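Local coordinates for putative membrane anchored protein (Corynebacterium diphtheriae, PDB 3LSO) that is of unknown function but is probably a membrane-anchored surface protein of elongated, all-beta, multidomain build, at residues B[377-389]-B[432-444]. Sequence-based numbering, arbitrary orientation.
Sequences YYDPEWKNESKKP and GVYKYSNSLKDLV
Gly432 and Trp382 meet where the loop 377-389 folds over one face of a beta hairpin, made of the antiparallel strands 425-435 and 440-453, in an all-beta domain. Gly432 carries no side chain, and the benzo edge atom CH2 of Trp382 lies near its CA, at 4.4 Å. Val433 turns its side chain from the loop and offers its backbone: its O, already bonded to Asp442 N, lies 3.8 Å from Trp382 CH2. The indole itself is clasped between two prolines, Pro389 CG over the centre of one face and Pro380 CB nearer the rim of the other, while its NE1 bonds to Glu339 on the adjoining strand 335-343.

In Tyr434, CG lies opposite the backbone N (chi1 172°), which sends the ring toward Pro380. Pro380 CA stands over one face in a CH-pi contact, 3.9 Å from the ring centroid, and Tyr378 O comes to the ring edge; the ring-constrained CA and CB of proline offer C-H groups to the electron-rich tyrosine face. After the turn, Lys441 runs past Trp382 in the opposite direction and crosses Glu385 at about a right angle, its long aliphatic chain suited to both neighbours: CB lies 4.0 Å from Trp382 CZ3, and CD is 3.3 Å from Glu385 OE2. The carboxylate makes only a long salt bridge to the ammonium. The one hydrogen bond between the segments 377-389 and 432-444 is Lys441 NZ to Pro380 O, 2.7 Å long, with the nitrogen 51° out of the carbonyl plane.

Asp442 faces the other way, its OD2 taking the backbone N of Lys292. Leu443 fills the far end, where methyl CD1 of the branched side chain packs 3.7 Å from Pro389 N.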
loop_
_atom_site.group_PDB
_atom_site.type_symbol
_atom_site.label_atom_id
_atom_site.label_comp_id
_atom_site.label_asym_id
_atom_site.label_seq_id
_atom_site.Cartn_x
_atom_site.Cartn_y
_atom_site.Cartn_z
ATOM N N TYR B 377 53.276 -7.881 -10.404
ATOM C CA TYR B 377 52.126 -7.450 -9.609
ATOM C C TYR B 377 51.998 -5.971 -9.815
ATOM O O TYR B 377 52.995 -5.257 -9.726
ATOM C CB TYR B 377 52.286 -7.754 -8.117
ATOM C CG TYR B 377 52.164 -9.223 -7.798
ATOM C CD1 TYR B 377 53.283 -10.048 -7.870
ATOM C CD2 TYR B 377 50.954 -9.802 -7.442
ATOM C CE1 TYR B 377 53.221 -11.392 -7.605
ATOM C CE2 TYR B 377 50.886 -11.186 -7.162
ATOM C CZ TYR B 377 52.041 -11.962 -7.249
ATOM O OH TYR B 377 52.081 -13.313 -6.990
ATOM N N TYR B 378 50.789 -5.501 -10.095
ATOM C CA TYR B 378 50.604 -4.087 -10.431
ATOM C C TYR B 378 50.164 -3.232 -9.249
ATOM O O TYR B 378 49.166 -3.519 -8.614
ATOM C CB TYR B 378 49.595 -3.897 -11.576
ATOM C CG TYR B 378 49.871 -4.623 -12.883
ATOM C CD1 TYR B 378 51.169 -4.835 -13.339
ATOM C CD2 TYR B 378 48.813 -5.060 -13.680
ATOM C CE1 TYR B 378 51.405 -5.479 -14.516
ATOM C CE2 TYR B 378 49.047 -5.707 -14.897
ATOM C CZ TYR B 378 50.340 -5.913 -15.290
ATOM O OH TYR B 378 50.576 -6.566 -16.466
ATOM N N ASP B 379 50.902 -2.155 -9.009
ATOM C CA ASP B 379 50.649 -1.208 -7.926
ATOM C C ASP B 379 49.394 -0.391 -8.255
ATOM O O ASP B 379 49.379 0.336 -9.266
ATOM C CB ASP B 379 51.881 -0.282 -7.819
ATOM C CG ASP B 379 51.900 0.587 -6.567
ATOM O OD1 ASP B 379 50.839 0.831 -5.956
ATOM O OD2 ASP B 379 53.006 1.044 -6.198
ATOM N N PRO B 380 48.337 -0.488 -7.424
ATOM C CA PRO B 380 47.122 0.267 -7.669
ATOM C C PRO B 380 47.306 1.739 -7.374
ATOM O O PRO B 380 46.476 2.552 -7.748
ATOM C CB PRO B 380 46.151 -0.320 -6.667
ATOM C CG PRO B 380 46.984 -0.723 -5.571
ATOM C CD PRO B 380 48.199 -1.312 -6.221
ATOM N N GLU B 381 48.384 2.080 -6.692
ATOM C CA GLU B 381 48.725 3.476 -6.451
ATOM C C GLU B 381 47.544 4.291 -5.932
ATOM O O GLU B 381 47.160 5.321 -6.531
ATOM C CB GLU B 381 49.322 4.109 -7.695
ATOM C CG GLU B 381 50.751 3.686 -7.920
ATOM C CD GLU B 381 51.312 4.189 -9.236
ATOM O OE1 GLU B 381 50.535 4.671 -10.091
ATOM O OE2 GLU B 381 52.542 4.085 -9.418
ATOM N N TRP B 382 47.004 3.811 -4.807
ATOM C CA TRP B 382 45.863 4.400 -4.131
ATOM C C TRP B 382 46.204 5.753 -3.583
ATOM O O TRP B 382 45.313 6.550 -3.369
ATOM C CB TRP B 382 45.425 3.539 -2.951
ATOM C CG TRP B 382 44.775 2.224 -3.284
ATOM C CD1 TRP B 382 45.308 0.991 -3.108
ATOM C CD2 TRP B 382 43.481 2.027 -3.846
ATOM N NE1 TRP B 382 44.436 0.029 -3.522
ATOM C CE2 TRP B 382 43.295 0.638 -3.975
ATOM C CE3 TRP B 382 42.455 2.893 -4.258
ATOM C CZ2 TRP B 382 42.109 0.080 -4.487
ATOM C CZ3 TRP B 382 41.287 2.352 -4.760
ATOM C CH2 TRP B 382 41.119 0.951 -4.871
ATOM N N LYS B 383 47.487 6.012 -3.349
ATOM C CA LYS B 383 47.924 7.246 -2.725
ATOM C C LYS B 383 47.704 8.413 -3.660
ATOM O O LYS B 383 47.886 9.571 -3.274
ATOM C CB LYS B 383 49.404 7.156 -2.325
ATOM C CG LYS B 383 50.384 7.416 -3.478
ATOM C CD LYS B 383 51.667 6.616 -3.395
ATOM C CE LYS B 383 52.502 6.836 -4.658
ATOM N NZ LYS B 383 53.811 6.091 -4.665
ATOM N N ASN B 384 47.339 8.134 -4.900
ATOM C CA ASN B 384 47.108 9.227 -5.850
ATOM C C ASN B 384 45.652 9.329 -6.217
ATOM O O ASN B 384 45.292 10.156 -7.066
ATOM C CB ASN B 384 47.911 9.070 -7.149
ATOM C CG ASN B 384 49.392 8.956 -6.922
ATOM O OD1 ASN B 384 49.974 9.583 -6.026
ATOM N ND2 ASN B 384 50.026 8.157 -7.761
ATOM N N GLU B 385 44.833 8.459 -5.620
ATOM C CA GLU B 385 43.389 8.530 -5.778
ATOM C C GLU B 385 42.886 9.505 -4.759
ATOM O O GLU B 385 43.501 9.676 -3.708
ATOM C CB GLU B 385 42.747 7.181 -5.536
ATOM C CG GLU B 385 43.221 6.124 -6.470
ATOM C CD GLU B 385 42.984 6.486 -7.920
ATOM O OE1 GLU B 385 41.800 6.555 -8.316
ATOM O OE2 GLU B 385 43.985 6.693 -8.660
ATOM N N SER B 386 41.775 10.155 -5.056
ATOM C CA SER B 386 41.264 11.137 -4.122
ATOM C C SER B 386 40.517 10.448 -2.987
ATOM O O SER B 386 40.555 10.901 -1.851
ATOM C CB SER B 386 40.387 12.171 -4.814
ATOM O OG SER B 386 39.111 11.630 -5.068
ATOM N N LYS B 387 39.855 9.345 -3.282
ATOM C CA LYS B 387 39.225 8.625 -2.210
ATOM C C LYS B 387 40.002 7.352 -1.989
ATOM O O LYS B 387 40.073 6.540 -2.906
ATOM C CB LYS B 387 37.770 8.328 -2.551
ATOM C CG LYS B 387 36.860 8.376 -1.320
ATOM C CD LYS B 387 35.369 8.418 -1.688
ATOM C CE LYS B 387 34.986 9.617 -2.589
ATOM N NZ LYS B 387 33.618 9.425 -3.186
ATOM N N LYS B 388 40.575 7.184 -0.789
ATOM C CA LYS B 388 41.538 6.096 -0.482
ATOM C C LYS B 388 40.951 5.068 0.468
ATOM O O LYS B 388 40.161 5.417 1.356
ATOM C CB LYS B 388 42.827 6.648 0.166
ATOM C CG LYS B 388 43.591 7.642 -0.686
ATOM C CD LYS B 388 44.449 8.614 0.141
ATOM C CE LYS B 388 45.079 9.755 -0.722
ATOM N NZ LYS B 388 44.212 10.964 -0.870
ATOM N N PRO B 389 41.386 3.805 0.340
ATOM C CA PRO B 389 41.034 2.777 1.334
ATOM C C PRO B 389 41.554 3.195 2.705
ATOM O O PRO B 389 42.515 3.960 2.770
ATOM C CB PRO B 389 41.809 1.543 0.868
ATOM C CG PRO B 389 42.335 1.892 -0.530
ATOM C CD PRO B 389 42.461 3.363 -0.563
ATOM N N GLY B 432 37.132 -2.675 -2.571
ATOM C CA GLY B 432 38.153 -1.953 -3.337
ATOM C C GLY B 432 38.440 -2.783 -4.589
ATOM O O GLY B 432 38.531 -4.011 -4.498
ATOM N N VAL B 433 38.528 -2.150 -5.760
ATOM C CA VAL B 433 38.871 -2.892 -6.968
ATOM C C VAL B 433 39.876 -2.138 -7.803
ATOM O O VAL B 433 39.842 -0.913 -7.880
ATOM C CB VAL B 433 37.653 -3.188 -7.840
ATOM C CG1 VAL B 433 36.695 -3.990 -7.076
ATOM C CG2 VAL B 433 36.966 -1.904 -8.224
ATOM N N TYR B 434 40.760 -2.886 -8.443
ATOM C CA TYR B 434 41.683 -2.321 -9.407
ATOM C C TYR B 434 41.653 -3.369 -10.494
ATOM O O TYR B 434 42.029 -4.535 -10.232
ATOM C CB TYR B 434 43.083 -2.184 -8.794
ATOM C CG TYR B 434 44.181 -1.792 -9.739
ATOM C CD1 TYR B 434 43.963 -0.842 -10.756
ATOM C CD2 TYR B 434 45.462 -2.345 -9.615
ATOM C CE1 TYR B 434 44.992 -0.480 -11.642
ATOM C CE2 TYR B 434 46.511 -1.981 -10.494
ATOM C CZ TYR B 434 46.251 -1.058 -11.493
ATOM O OH TYR B 434 47.243 -0.682 -12.332
ATOM N N LYS B 435 41.180 -2.971 -11.688
ATOM C CA LYS B 435 40.874 -3.918 -12.764
ATOM C C LYS B 435 40.886 -3.230 -14.100
ATOM O O LYS B 435 40.902 -1.994 -14.153
ATOM C CB LYS B 435 39.492 -4.535 -12.537
ATOM C CG LYS B 435 38.324 -3.569 -12.692
ATOM C CD LYS B 435 37.062 -4.142 -12.100
ATOM C CE LYS B 435 35.877 -3.256 -12.440
ATOM N NZ LYS B 435 34.588 -3.875 -12.033
ATOM N N TYR B 436 40.829 -4.027 -15.168
ATOM C CA TYR B 436 40.788 -3.545 -16.563
ATOM C C TYR B 436 42.143 -3.163 -17.128
ATOM O O TYR B 436 43.014 -2.676 -16.388
ATOM C CB TYR B 436 39.852 -2.347 -16.765
ATOM C CG TYR B 436 38.414 -2.621 -16.446
ATOM C CD1 TYR B 436 37.955 -3.925 -16.268
ATOM C CD2 TYR B 436 37.505 -1.576 -16.332
ATOM C CE1 TYR B 436 36.632 -4.176 -15.968
ATOM C CE2 TYR B 436 36.165 -1.808 -16.053
ATOM C CZ TYR B 436 35.735 -3.116 -15.866
ATOM O OH TYR B 436 34.411 -3.369 -15.581
ATOM N N SER B 437 42.288 -3.414 -18.440
ATOM C CA SER B 437 43.353 -2.909 -19.303
ATOM C C SER B 437 43.462 -1.394 -19.161
ATOM O O SER B 437 44.496 -0.889 -18.752
ATOM C CB SER B 437 42.971 -3.257 -20.752
ATOM O OG SER B 437 44.078 -3.513 -21.605
ATOM N N ASN B 438 42.419 -0.663 -19.562
ATOM C CA ASN B 438 42.319 0.769 -19.281
ATOM C C ASN B 438 41.879 0.798 -17.838
ATOM O O ASN B 438 40.670 0.731 -17.545
ATOM C CB ASN B 438 41.296 1.462 -20.185
ATOM C CG ASN B 438 41.515 2.985 -20.276
ATOM O OD1 ASN B 438 41.738 3.644 -19.265
ATOM N ND2 ASN B 438 41.447 3.555 -21.509
ATOM N N SER B 439 42.854 0.882 -16.940
ATOM C CA SER B 439 42.669 0.383 -15.571
ATOM C C SER B 439 41.899 1.317 -14.631
ATOM O O SER B 439 42.310 2.456 -14.413
ATOM C CB SER B 439 44.027 0.061 -14.956
ATOM O OG SER B 439 44.746 1.237 -14.657
ATOM N N LEU B 440 40.802 0.859 -14.053
ATOM C CA LEU B 440 40.145 1.706 -13.086
ATOM C C LEU B 440 40.396 1.264 -11.645
ATOM O O LEU B 440 40.787 0.128 -11.383
ATOM C CB LEU B 440 38.647 1.843 -13.386
ATOM C CG LEU B 440 37.606 0.749 -13.126
ATOM C CD1 LEU B 440 37.354 0.495 -11.642
ATOM C CD2 LEU B 440 36.299 1.127 -13.806
ATOM N N LYS B 441 40.161 2.180 -10.721
ATOM C CA LYS B 441 40.309 1.936 -9.303
ATOM C C LYS B 441 39.050 2.496 -8.667
ATOM O O LYS B 441 38.634 3.623 -8.984
ATOM C CB LYS B 441 41.557 2.658 -8.752
ATOM C CG LYS B 441 42.892 2.305 -9.444
ATOM C CD LYS B 441 43.853 3.497 -9.531
ATOM C CE LYS B 441 44.962 3.222 -10.535
ATOM N NZ LYS B 441 46.269 3.820 -10.153
ATOM N N ASP B 442 38.431 1.731 -7.781
ATOM C CA ASP B 442 37.153 2.131 -7.229
ATOM C C ASP B 442 36.916 1.518 -5.843
ATOM O O ASP B 442 37.440 0.425 -5.528
ATOM C CB ASP B 442 36.064 1.683 -8.191
ATOM C CG ASP B 442 34.759 2.455 -8.024
ATOM O OD1 ASP B 442 34.665 3.301 -7.084
ATOM O OD2 ASP B 442 33.831 2.201 -8.868
ATOM N N LEU B 443 36.147 2.226 -5.009
ATOM C CA LEU B 443 35.648 1.675 -3.759
ATOM C C LEU B 443 34.138 1.680 -3.861
ATOM O O LEU B 443 33.524 2.731 -4.088
ATOM C CB LEU B 443 36.130 2.480 -2.572
ATOM C CG LEU B 443 37.622 2.326 -2.277
ATOM C CD1 LEU B 443 38.159 3.523 -1.527
ATOM C CD2 LEU B 443 37.955 1.036 -1.511
ATOM N N VAL B 444 33.531 0.500 -3.740
ATOM C CA VAL B 444 32.104 0.378 -4.044
ATOM C C VAL B 444 31.311 -0.157 -2.862
ATOM O O VAL B 444 31.549 -1.285 -2.397
ATOM C CB VAL B 444 31.868 -0.537 -5.237
ATOM C CG1 VAL B 444 30.406 -0.524 -5.590
ATOM C CG2 VAL B 444 32.721 -0.099 -6.407
#